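Local coordinates for protein superoxide dismutase [Mn/Fe] (Aeropyrum pernix, PDB 3AK2) that catalyses the dismutation of superoxide to dioxygen and hydrogen peroxide at a cambialistic metal site, one that can work with manganese or iron, at residues A[30-35]-A[81-86]; A[109-114]-A[190-195]; A[116-121]-A[185-190]. All coordinates share one frame; numbering follows the deposited sequence.

In the fold
From the N terminus the chain runs through helix 25-54 and back through helix 62-82, and contact 1 (30-35 with 81-86) closes this helical hairpin beside the manganese. The chain then enters the C-terminal domain, where contact 2 (109-114 with 190-195) closes a long loop that holds all three strands of the sheet. Contact 3 (116-121 with 185-190) is nested inside that loop, using helix 111-123 again, and the two share Val190. Contact 1 lies in series with both, yet they touch: Asn85 meets Asn191 and Asp194 of contact 2, and Met86 and Phe82 pack on Trp186 of contact 3, joining the hairpin to the C-terminal domain.

Contact 1: A[30-35]-A[81-86]; sequences LHHQKH and IFWPNM. With MN (manganese (II) ion), chain E; EDO (1,2-ethanediol), chain I.
Beside the manganese site, an aromatic cluster of His31, His32, Phe82 and Trp83 joins the N-terminal part of helix 25-54 to Phe82 and Trp83, where the chain turns after the second long helix of the hairpin. His31 NE2 binds the manganese at 2.2 Å, and a water, His79, Asp165 and His169 complete the site. With CG anti to the backbone N (chi1 -159°), the imidazole swings toward Trp83 and Phe82, and Trp83 drives its six-membered ring edge-on into one face of it. Trp83 CH2 stands 3.4 Å from His31 CG, the planes at 80°, so a carbon edge lies against the ring face while NE2 points on to the metal. Phe82 adds CE2 at 3.7 Å from His31 CE1, its ring oblique to the imidazole. At the pyrrole end of the indole, His32 turns its edge toward the face of the five-membered ring in an offset edge-to-face pair, CD2 lying 4.1 Å from Trp83 NE1. The polar ends look elsewhere: Trp83 NE1 bonds to His36, and His32 to Pro10 O and Tyr16 OH. A metal ligand from each long helix, His31 and His79, is typical of the alpha-hairpin domain of iron/manganese superoxide dismutases; here Trp83 and Phe82 pack on the first.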
loop_
_atom_site.group_PDB
_atom_site.type_symbol
_atom_site.label_atom_id
_atom_site.label_comp_id
_atom_site.label_asym_id
_atom_site.label_seq_id
_atom_site.Cartn_x
_atom_site.Cartn_y
_atom_site.Cartn_z
ATOM N N LEU A 30 -6.391 -21.661 -16.375
ATOM C CA LEU A 30 -6.917 -20.326 -16.087
ATOM C C LEU A 30 -5.800 -19.374 -15.685
ATOM O O LEU A 30 -5.788 -18.214 -16.083
ATOM C CB LEU A 30 -7.956 -20.380 -14.966
ATOM C CG LEU A 30 -9.282 -21.079 -15.258
ATOM C CD1 LEU A 30 -10.023 -21.327 -13.958
ATOM C CD2 LEU A 30 -10.137 -20.249 -16.206
ATOM N N HIS A 31 -4.866 -19.874 -14.890
ATOM C CA HIS A 31 -3.809 -19.043 -14.338
ATOM C C HIS A 31 -2.950 -18.455 -15.452
ATOM O O HIS A 31 -2.586 -17.275 -15.427
ATOM C CB HIS A 31 -2.950 -19.878 -13.400
ATOM C CG HIS A 31 -2.178 -19.069 -12.409
ATOM N ND1 HIS A 31 -1.433 -19.645 -11.402
ATOM C CD2 HIS A 31 -2.047 -17.730 -12.258
ATOM C CE1 HIS A 31 -0.863 -18.694 -10.684
ATOM N NE2 HIS A 31 -1.226 -17.523 -11.177
ATOM N N HIS A 32 -2.652 -19.293 -16.436
ATOM C CA HIS A 32 -1.812 -18.920 -17.554
ATOM C C HIS A 32 -2.590 -18.101 -18.578
ATOM O O HIS A 32 -2.181 -16.992 -18.939
ATOM C CB HIS A 32 -1.256 -20.195 -18.191
ATOM C CG HIS A 32 -0.329 -19.957 -19.337
ATOM N ND1 HIS A 32 -0.557 -20.475 -20.594
ATOM C CD2 HIS A 32 0.835 -19.268 -19.417
ATOM C CE1 HIS A 32 0.427 -20.115 -21.398
ATOM N NE2 HIS A 32 1.283 -19.384 -20.710
ATOM N N GLN A 33 -3.716 -18.651 -19.032
ATOM C CA GLN A 33 -4.482 -18.072 -20.138
ATOM C C GLN A 33 -5.268 -16.828 -19.767
ATOM O O GLN A 33 -5.489 -15.959 -20.612
ATOM C CB GLN A 33 -5.436 -19.109 -20.746
ATOM C CG GLN A 33 -4.724 -20.298 -21.371
ATOM C CD GLN A 33 -5.651 -21.235 -22.129
ATOM O OE1 GLN A 33 -5.191 -22.071 -22.910
ATOM N NE2 GLN A 33 -6.953 -21.110 -21.899
ATOM N N LYS A 34 -5.708 -16.747 -18.515
ATOM C CA LYS A 34 -6.506 -15.609 -18.082
ATOM C C LYS A 34 -5.665 -14.615 -17.293
ATOM O O LYS A 34 -5.487 -13.475 -17.719
ATOM C CB LYS A 34 -7.742 -16.067 -17.293
ATOM C CG LYS A 34 -8.678 -17.001 -18.070
ATOM C CD LYS A 34 -9.310 -16.296 -19.271
ATOM C CE LYS A 34 -10.425 -17.122 -19.899
ATOM N NZ LYS A 34 -9.894 -18.222 -20.744
ATOM N N HIS A 35 -5.111 -15.054 -16.171
ATOM C CA HIS A 35 -4.414 -14.127 -15.281
ATOM C C HIS A 35 -3.089 -13.616 -15.843
ATOM O O HIS A 35 -2.903 -12.409 -15.985
ATOM C CB HIS A 35 -4.252 -14.726 -13.886
ATOM C CG HIS A 35 -5.557 -15.038 -13.228
ATOM N ND1 HIS A 35 -6.366 -14.060 -12.692
ATOM C CD2 HIS A 35 -6.216 -16.208 -13.056
ATOM C CE1 HIS A 35 -7.459 -14.616 -12.200
ATOM N NE2 HIS A 35 -7.394 -15.918 -12.411
ATOM N N ILE A 81 8.773 -16.004 -13.848
ATOM C CA ILE A 81 9.682 -16.762 -12.986
ATOM C C ILE A 81 8.962 -17.976 -12.377
ATOM O O ILE A 81 9.527 -19.073 -12.303
ATOM C CB ILE A 81 10.282 -15.860 -11.881
ATOM C CG1 ILE A 81 11.069 -14.704 -12.512
ATOM C CG2 ILE A 81 11.157 -16.676 -10.929
ATOM C CD1 ILE A 81 11.473 -13.616 -11.532
ATOM N N PHE A 82 7.706 -17.778 -11.975
ATOM C CA PHE A 82 6.895 -18.811 -11.322
ATOM C C PHE A 82 6.797 -20.122 -12.115
ATOM O O PHE A 82 6.983 -21.203 -11.548
ATOM C CB PHE A 82 5.500 -18.241 -11.028
ATOM C CG PHE A 82 4.586 -19.165 -10.260
ATOM C CD1 PHE A 82 4.949 -19.666 -9.016
ATOM C CD2 PHE A 82 3.331 -19.493 -10.774
ATOM C CE1 PHE A 82 4.083 -20.509 -8.306
ATOM C CE2 PHE A 82 2.458 -20.322 -10.071
ATOM C CZ PHE A 82 2.836 -20.834 -8.837
ATOM N N TRP A 83 6.518 -20.040 -13.415
ATOM C CA TRP A 83 6.305 -21.272 -14.182
ATOM C C TRP A 83 7.540 -22.192 -14.244
ATOM O O TRP A 83 7.439 -23.363 -13.875
ATOM C CB TRP A 83 5.762 -21.008 -15.589
ATOM C CG TRP A 83 4.621 -20.042 -15.695
ATOM C CD1 TRP A 83 4.572 -18.937 -16.492
ATOM C CD2 TRP A 83 3.350 -20.113 -15.025
ATOM N NE1 TRP A 83 3.359 -18.305 -16.356
ATOM C CE2 TRP A 83 2.588 -19.007 -15.470
ATOM C CE3 TRP A 83 2.778 -21.005 -14.107
ATOM C CZ2 TRP A 83 1.295 -18.757 -15.015
ATOM C CZ3 TRP A 83 1.487 -20.752 -13.655
ATOM C CH2 TRP A 83 0.763 -19.637 -14.111
ATOM N N PRO A 84 8.700 -21.680 -14.716
ATOM C CA PRO A 84 9.888 -22.545 -14.730
ATOM C C PRO A 84 10.453 -22.874 -13.345
ATOM O O PRO A 84 11.260 -23.803 -13.221
ATOM C CB PRO A 84 10.899 -21.747 -15.555
ATOM C CG PRO A 84 10.481 -20.322 -15.399
ATOM C CD PRO A 84 8.983 -20.355 -15.296
ATOM N N ASN A 85 10.039 -22.132 -12.317
ATOM C CA ASN A 85 10.338 -22.488 -10.925
ATOM C C ASN A 85 9.688 -23.811 -10.524
ATOM O O ASN A 85 9.990 -24.348 -9.457
ATOM C CB ASN A 85 9.814 -21.421 -9.957
ATOM C CG ASN A 85 10.804 -20.289 -9.676
ATOM O OD1 ASN A 85 10.442 -19.338 -8.985
ATOM N ND2 ASN A 85 12.037 -20.387 -10.173
ATOM N N MET A 86 8.775 -24.314 -11.354
ATOM C CA MET A 86 8.105 -25.586 -11.094
ATOM C C MET A 86 8.403 -26.576 -12.211
ATOM O O MET A 86 8.842 -26.190 -13.294
ATOM C CB MET A 86 6.594 -25.394 -10.944
ATOM C CG MET A 86 6.213 -24.488 -9.784
ATOM S SD MET A 86 4.441 -24.274 -9.532
ATOM C CE MET A 86 3.972 -23.361 -11.008
HETATM MN MN MN E . -1.020 -15.584 -10.178
HETATM C C1 EDO I . -8.273 -12.534 -15.763
HETATM O O1 EDO I . -9.604 -12.381 -16.270
HETATM C C2 EDO I . -7.894 -11.282 -14.975
HETATM O O2 EDO I . -6.848 -11.600 -14.048
HETATM O O HOH W 1 -0.669 -13.870 -8.980
#

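Contact 2: A[109-114]-A[190-195]; sequences GGFEKF and VNWDDV
Trp192 reaches across from the first turn of helix 192-205 to two phenylalanines at the start of helix 111-123, and its long indole spans a gap that the backbones leave wide: the nearest CA atoms, those of Phe111 and Trp192, are 12.3 Å apart. The far rim of the six-membered ring does the touching. Its CZ2 meets Phe111 CE1 at 3.6 Å, arriving at the edge of the phenyl ring and near its plane, while the two rings are steeply inclined at 79°. The neighbouring rim atom, Trp192 CH2, meets Phe114 CE2 at 3.9 Å; here the phenylalanine comes to the edge of the indole, the two side chains approaching from opposite directions. Both phenylalanines have CG anti to the backbone N (chi1 -178° for Phe111), which points their rings from one helix toward the tryptophan.

The contact belongs to the C-terminal domain of the iron/manganese superoxide dismutase fold, where helices pack around a three-stranded antiparallel sheet. Trp192 also lies against Leu162 of strand 159-165 and Val100 of helix 98-108, and Val190 CG1 lies over the centre of the Trp192 ring, 3.5 Å above its plane. A leucine here, which has no indole, would probably stop short of Phe111 and Phe114, opening a gap beside them, and is likely to leave Gly94 O without its weak bond from Trp192 NE1.

Both helices begin within the contact. Gly110 occupies one N-cap with phi 111°, a backbone angle at which any side chain would collide with the carbonyl oxygen of Gly109, so glycine fits. Asn191 takes the other N-cap, a suitable place for a short amide because its OD1 can receive Asp194 N, though weakly at 3.4 Å. Its ND2 is held by Pro84 O.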
loop_
_atom_site.group_PDB
_atom_site.type_symbol
_atom_site.label_atom_id
_atom_site.label_comp_id
_atom_site.label_asym_id
_atom_site.label_seq_id
_atom_site.Cartn_x
_atom_site.Cartn_y
_atom_site.Cartn_z
ATOM N N GLY A 109 20.646 -22.270 8.135
ATOM C CA GLY A 109 20.949 -23.411 8.993
ATOM C C GLY A 109 20.405 -24.719 8.446
ATOM O O GLY A 109 20.072 -25.628 9.207
ATOM N N GLY A 110 20.309 -24.813 7.123
ATOM C CA GLY A 110 19.901 -26.054 6.472
ATOM C C GLY A 110 18.540 -25.999 5.808
ATOM O O GLY A 110 17.769 -25.051 6.011
ATOM N N PHE A 111 18.240 -27.027 5.019
ATOM C CA PHE A 111 17.031 -27.034 4.200
ATOM C C PHE A 111 15.725 -27.006 4.991
ATOM O O PHE A 111 14.799 -26.286 4.619
ATOM C CB PHE A 111 17.020 -28.198 3.203
ATOM C CG PHE A 111 15.813 -28.194 2.313
ATOM C CD1 PHE A 111 15.701 -27.258 1.292
ATOM C CD2 PHE A 111 14.767 -29.087 2.522
ATOM C CE1 PHE A 111 14.582 -27.227 0.475
ATOM C CE2 PHE A 111 13.640 -29.063 1.708
ATOM C CZ PHE A 111 13.549 -28.130 0.683
ATOM N N GLU A 112 15.638 -27.778 6.068
ATOM C CA GLU A 112 14.400 -27.815 6.846
ATOM C C GLU A 112 14.078 -26.474 7.513
ATOM O O GLU A 112 12.921 -26.049 7.526
ATOM C CB GLU A 112 14.400 -28.964 7.864
ATOM C CG GLU A 112 14.409 -30.365 7.238
ATOM C CD GLU A 112 13.244 -30.626 6.282
ATOM O OE1 GLU A 112 12.106 -30.188 6.562
ATOM O OE2 GLU A 112 13.471 -31.287 5.246
ATOM N N LYS A 113 15.098 -25.807 8.047
ATOM C CA LYS A 113 14.916 -24.474 8.627
ATOM C C LYS A 113 14.489 -23.460 7.560
ATOM O O LYS A 113 13.578 -22.660 7.791
ATOM C CB LYS A 113 16.177 -24.007 9.356
ATOM C CG LYS A 113 16.401 -24.666 10.717
ATOM C CD LYS A 113 17.632 -24.094 11.419
ATOM C CE LYS A 113 17.892 -24.782 12.759
ATOM N NZ LYS A 113 16.774 -24.572 13.721
ATOM N N PHE A 114 15.137 -23.513 6.394
ATOM C CA PHE A 114 14.756 -22.672 5.255
ATOM C C PHE A 114 13.314 -22.933 4.822
ATOM O O PHE A 114 12.537 -21.997 4.624
ATOM C CB PHE A 114 15.699 -22.893 4.065
ATOM C CG PHE A 114 15.080 -22.551 2.732
ATOM C CD1 PHE A 114 15.021 -21.231 2.294
ATOM C CD2 PHE A 114 14.528 -23.549 1.931
ATOM C CE1 PHE A 114 14.430 -20.912 1.075
ATOM C CE2 PHE A 114 13.932 -23.237 0.716
ATOM C CZ PHE A 114 13.888 -21.916 0.285
ATOM N N VAL A 190 8.647 -28.021 -6.959
ATOM C CA VAL A 190 9.721 -27.029 -7.094
ATOM C C VAL A 190 10.836 -27.559 -7.993
ATOM O O VAL A 190 11.347 -28.662 -7.782
ATOM C CB VAL A 190 10.302 -26.591 -5.730
ATOM C CG1 VAL A 190 11.541 -25.716 -5.921
ATOM C CG2 VAL A 190 9.253 -25.853 -4.924
ATOM N N ASN A 191 11.191 -26.769 -8.999
ATOM C CA ASN A 191 12.245 -27.111 -9.939
ATOM C C ASN A 191 13.585 -26.561 -9.456
ATOM O O ASN A 191 13.991 -25.456 -9.828
ATOM C CB ASN A 191 11.889 -26.554 -11.320
ATOM C CG ASN A 191 12.871 -26.961 -12.398
ATOM O OD1 ASN A 191 13.816 -27.718 -12.158
ATOM N ND2 ASN A 191 12.648 -26.462 -13.607
ATOM N N TRP A 192 14.274 -27.335 -8.622
ATOM C CA TRP A 192 15.529 -26.868 -8.037
ATOM C C TRP A 192 16.624 -26.629 -9.074
ATOM O O TRP A 192 17.510 -25.804 -8.857
ATOM C CB TRP A 192 15.999 -27.795 -6.912
ATOM C CG TRP A 192 15.131 -27.690 -5.704
ATOM C CD1 TRP A 192 14.277 -28.638 -5.226
ATOM C CD2 TRP A 192 14.995 -26.553 -4.839
ATOM N NE1 TRP A 192 13.629 -28.171 -4.109
ATOM C CE2 TRP A 192 14.051 -26.894 -3.849
ATOM C CE3 TRP A 192 15.590 -25.283 -4.797
ATOM C CZ2 TRP A 192 13.685 -26.013 -2.824
ATOM C CZ3 TRP A 192 15.221 -24.405 -3.782
ATOM C CH2 TRP A 192 14.279 -24.776 -2.810
ATOM N N ASP A 193 16.551 -27.328 -10.204
ATOM C CA ASP A 193 17.464 -27.074 -11.316
ATOM C C ASP A 193 17.331 -25.641 -11.828
ATOM O O ASP A 193 18.327 -24.973 -12.084
ATOM C CB ASP A 193 17.227 -28.062 -12.463
ATOM C CG ASP A 193 18.097 -27.768 -13.677
ATOM O OD1 ASP A 193 19.337 -27.846 -13.555
ATOM O OD2 ASP A 193 17.540 -27.460 -14.755
ATOM N N ASP A 194 16.092 -25.179 -11.981
ATOM C CA ASP A 194 15.840 -23.812 -12.421
ATOM C C ASP A 194 16.353 -22.813 -11.387
ATOM O O ASP A 194 17.013 -21.835 -11.739
ATOM C CB ASP A 194 14.349 -23.600 -12.677
ATOM C CG ASP A 194 14.030 -22.189 -13.126
ATOM O OD1 ASP A 194 14.205 -21.881 -14.323
ATOM O OD2 ASP A 194 13.599 -21.391 -12.271
ATOM N N VAL A 195 16.068 -23.076 -10.114
ATOM C CA VAL A 195 16.526 -22.202 -9.030
ATOM C C VAL A 195 18.055 -22.106 -9.010
ATOM O O VAL A 195 18.610 -21.017 -8.869
ATOM C CB VAL A 195 15.975 -22.646 -7.648
ATOM C CG1 VAL A 195 16.437 -21.696 -6.548
ATOM C CG2 VAL A 195 14.452 -22.700 -7.671
#

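Contact 3: A[116-121]-A[185-190]; sequences ALFSAA and NWWNVV
Ser119 OG is gripped by two partners: Trp187 NE1 of the other segment at 2.9 Å, and Lys115 O, one turn back along its own helix. The indole N-H is a one-way donor to the hydroxyl; the bond is bent, with an angle of 139°, and the oxygen lies tilted from the ring plane by 18°. Having OG beside the backbone N and anti to the carbonyl carbon (chi1 -68°) lets this short side chain serve both partners, which satisfies a buried hydroxyl and helps to set the turn of the indole, together with the packing round it. Serine suits the place because its short hydroxyl can accept from the indole N-H while still reaching the carbonyl of its own helix.

Next to this polar link, Phe118 packs against two tryptophans. Its CD2 touches Trp187 CZ2 at 3.5 Å, the rings inclined obliquely to each other. Phe118 CE2 meets Trp186 CZ3, on the far rim of that indole, at 3.6 Å; these planes are nearly parallel, but slid so far apart that the rings scarcely overlap. The tryptophans pack on each other too: Trp186 CZ3 lies over the centre of the Trp187 ring, 3.7 Å above its plane. Phe118 and Trp186 both rest on Ile164 of strand 159-165, and Lys115 makes a cation-pi contact with Trp187. Asn185 O accepts from both the backbone N and ND2 of Asn188. This aromatic cluster joins helix 111-123 to the 185-190 segment beside strand 159-165, within the C-terminal alpha/beta domain of iron/manganese superoxide dismutases, with the side chain of Trp186 about 11 Å from the manganese.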
loop_
_atom_site.group_PDB
_atom_site.type_symbol
_atom_site.label_atom_id
_atom_site.label_comp_id
_atom_site.label_asym_id
_atom_site.label_seq_id
_atom_site.Cartn_x
_atom_site.Cartn_y
_atom_site.Cartn_z
ATOM N N ALA A 116 10.785 -24.247 6.427
ATOM C CA ALA A 116 9.830 -23.784 7.423
ATOM C C ALA A 116 9.633 -22.269 7.347
ATOM O O ALA A 116 8.508 -21.782 7.447
ATOM C CB ALA A 116 10.273 -24.202 8.822
ATOM N N LEU A 117 10.721 -21.528 7.160
ATOM C CA LEU A 117 10.638 -20.069 7.106
ATOM C C LEU A 117 9.967 -19.594 5.823
ATOM O O LEU A 117 9.089 -18.728 5.859
ATOM C CB LEU A 117 12.024 -19.434 7.258
ATOM C CG LEU A 117 12.085 -17.900 7.244
ATOM C CD1 LEU A 117 11.214 -17.295 8.338
ATOM C CD2 LEU A 117 13.514 -17.410 7.378
ATOM N N PHE A 118 10.380 -20.167 4.698
ATOM C CA PHE A 118 9.779 -19.840 3.411
ATOM C C PHE A 118 8.289 -20.172 3.416
ATOM O O PHE A 118 7.473 -19.375 2.948
ATOM C CB PHE A 118 10.507 -20.562 2.273
ATOM C CG PHE A 118 10.078 -20.118 0.898
ATOM C CD1 PHE A 118 10.779 -19.122 0.224
ATOM C CD2 PHE A 118 8.980 -20.701 0.275
ATOM C CE1 PHE A 118 10.384 -18.713 -1.050
ATOM C CE2 PHE A 118 8.582 -20.297 -0.991
ATOM C CZ PHE A 118 9.285 -19.304 -1.654
ATOM N N SER A 119 7.931 -21.336 3.954
ATOM C CA SER A 119 6.526 -21.728 4.046
ATOM C C SER A 119 5.724 -20.760 4.904
ATOM O O SER A 119 4.601 -20.410 4.550
ATOM C CB SER A 119 6.381 -23.149 4.586
ATOM O OG SER A 119 6.884 -24.082 3.649
ATOM N N ALA A 120 6.304 -20.322 6.020
ATOM C CA ALA A 120 5.639 -19.359 6.896
ATOM C C ALA A 120 5.458 -18.020 6.189
ATOM O O ALA A 120 4.392 -17.406 6.273
ATOM C CB ALA A 120 6.416 -19.179 8.192
ATOM N N ALA A 121 6.494 -17.573 5.485
ATOM C CA ALA A 121 6.396 -16.340 4.700
ATOM C C ALA A 121 5.260 -16.426 3.676
ATOM O O ALA A 121 4.457 -15.501 3.556
ATOM C CB ALA A 121 7.714 -16.030 4.021
ATOM N N ASN A 185 2.031 -28.575 -0.342
ATOM C CA ASN A 185 2.035 -29.397 -1.548
ATOM C C ASN A 185 2.924 -28.856 -2.667
ATOM O O ASN A 185 3.506 -29.624 -3.433
ATOM C CB ASN A 185 0.609 -29.611 -2.051
ATOM C CG ASN A 185 -0.069 -30.783 -1.379
ATOM O OD1 ASN A 185 0.210 -31.936 -1.701
ATOM N ND2 ASN A 185 -0.967 -30.496 -0.444
ATOM N N TRP A 186 3.040 -27.533 -2.740
ATOM C CA TRP A 186 3.832 -26.868 -3.776
ATOM C C TRP A 186 5.301 -27.305 -3.783
ATOM O O TRP A 186 5.926 -27.373 -4.842
ATOM C CB TRP A 186 3.699 -25.349 -3.623
ATOM C CG TRP A 186 4.641 -24.518 -4.446
ATOM C CD1 TRP A 186 4.471 -24.120 -5.741
ATOM C CD2 TRP A 186 5.882 -23.955 -4.008
ATOM N NE1 TRP A 186 5.538 -23.349 -6.140
ATOM C CE2 TRP A 186 6.418 -23.231 -5.096
ATOM C CE3 TRP A 186 6.593 -23.993 -2.801
ATOM C CZ2 TRP A 186 7.636 -22.550 -5.013
ATOM C CZ3 TRP A 186 7.801 -23.315 -2.719
ATOM C CH2 TRP A 186 8.308 -22.600 -3.819
ATOM N N TRP A 187 5.842 -27.633 -2.611
ATOM C CA TRP A 187 7.225 -28.106 -2.522
ATOM C C TRP A 187 7.502 -29.316 -3.412
ATOM O O TRP A 187 8.623 -29.499 -3.880
ATOM C CB TRP A 187 7.598 -28.424 -1.074
ATOM C CG TRP A 187 7.654 -27.203 -0.225
ATOM C CD1 TRP A 187 6.706 -26.774 0.657
ATOM C CD2 TRP A 187 8.699 -26.227 -0.200
ATOM N NE1 TRP A 187 7.100 -25.592 1.240
ATOM C CE2 TRP A 187 8.322 -25.237 0.735
ATOM C CE3 TRP A 187 9.923 -26.095 -0.871
ATOM C CZ2 TRP A 187 9.125 -24.125 1.012
ATOM C CZ3 TRP A 187 10.721 -24.991 -0.592
ATOM C CH2 TRP A 187 10.318 -24.023 0.346
ATOM N N ASN A 188 6.471 -30.118 -3.660
ATOM C CA ASN A 188 6.612 -31.326 -4.473
ATOM C C ASN A 188 6.802 -31.075 -5.965
ATOM O O ASN A 188 7.111 -32.003 -6.718
ATOM C CB ASN A 188 5.425 -32.255 -4.234
ATOM C CG ASN A 188 5.355 -32.737 -2.808
ATOM O OD1 ASN A 188 6.243 -33.449 -2.340
ATOM N ND2 ASN A 188 4.302 -32.345 -2.102
ATOM N N VAL A 189 6.629 -29.823 -6.390
ATOM C CA VAL A 189 6.839 -29.457 -7.794
ATOM C C VAL A 189 7.922 -28.386 -8.014
ATOM O O VAL A 189 8.107 -27.913 -9.132
ATOM C CB VAL A 189 5.513 -29.042 -8.512
ATOM C CG1 VAL A 189 4.512 -30.199 -8.534
ATOM C CG2 VAL A 189 4.896 -27.793 -7.875
ATOM N N VAL A 190 8.647 -28.021 -6.959
ATOM C CA VAL A 190 9.721 -27.029 -7.094
ATOM C C VAL A 190 10.836 -27.559 -7.993
ATOM O O VAL A 190 11.347 -28.662 -7.782
ATOM C CB VAL A 190 10.302 -26.591 -5.730
ATOM C CG1 VAL A 190 11.541 -25.716 -5.921
ATOM C CG2 VAL A 190 9.253 -25.853 -4.924
#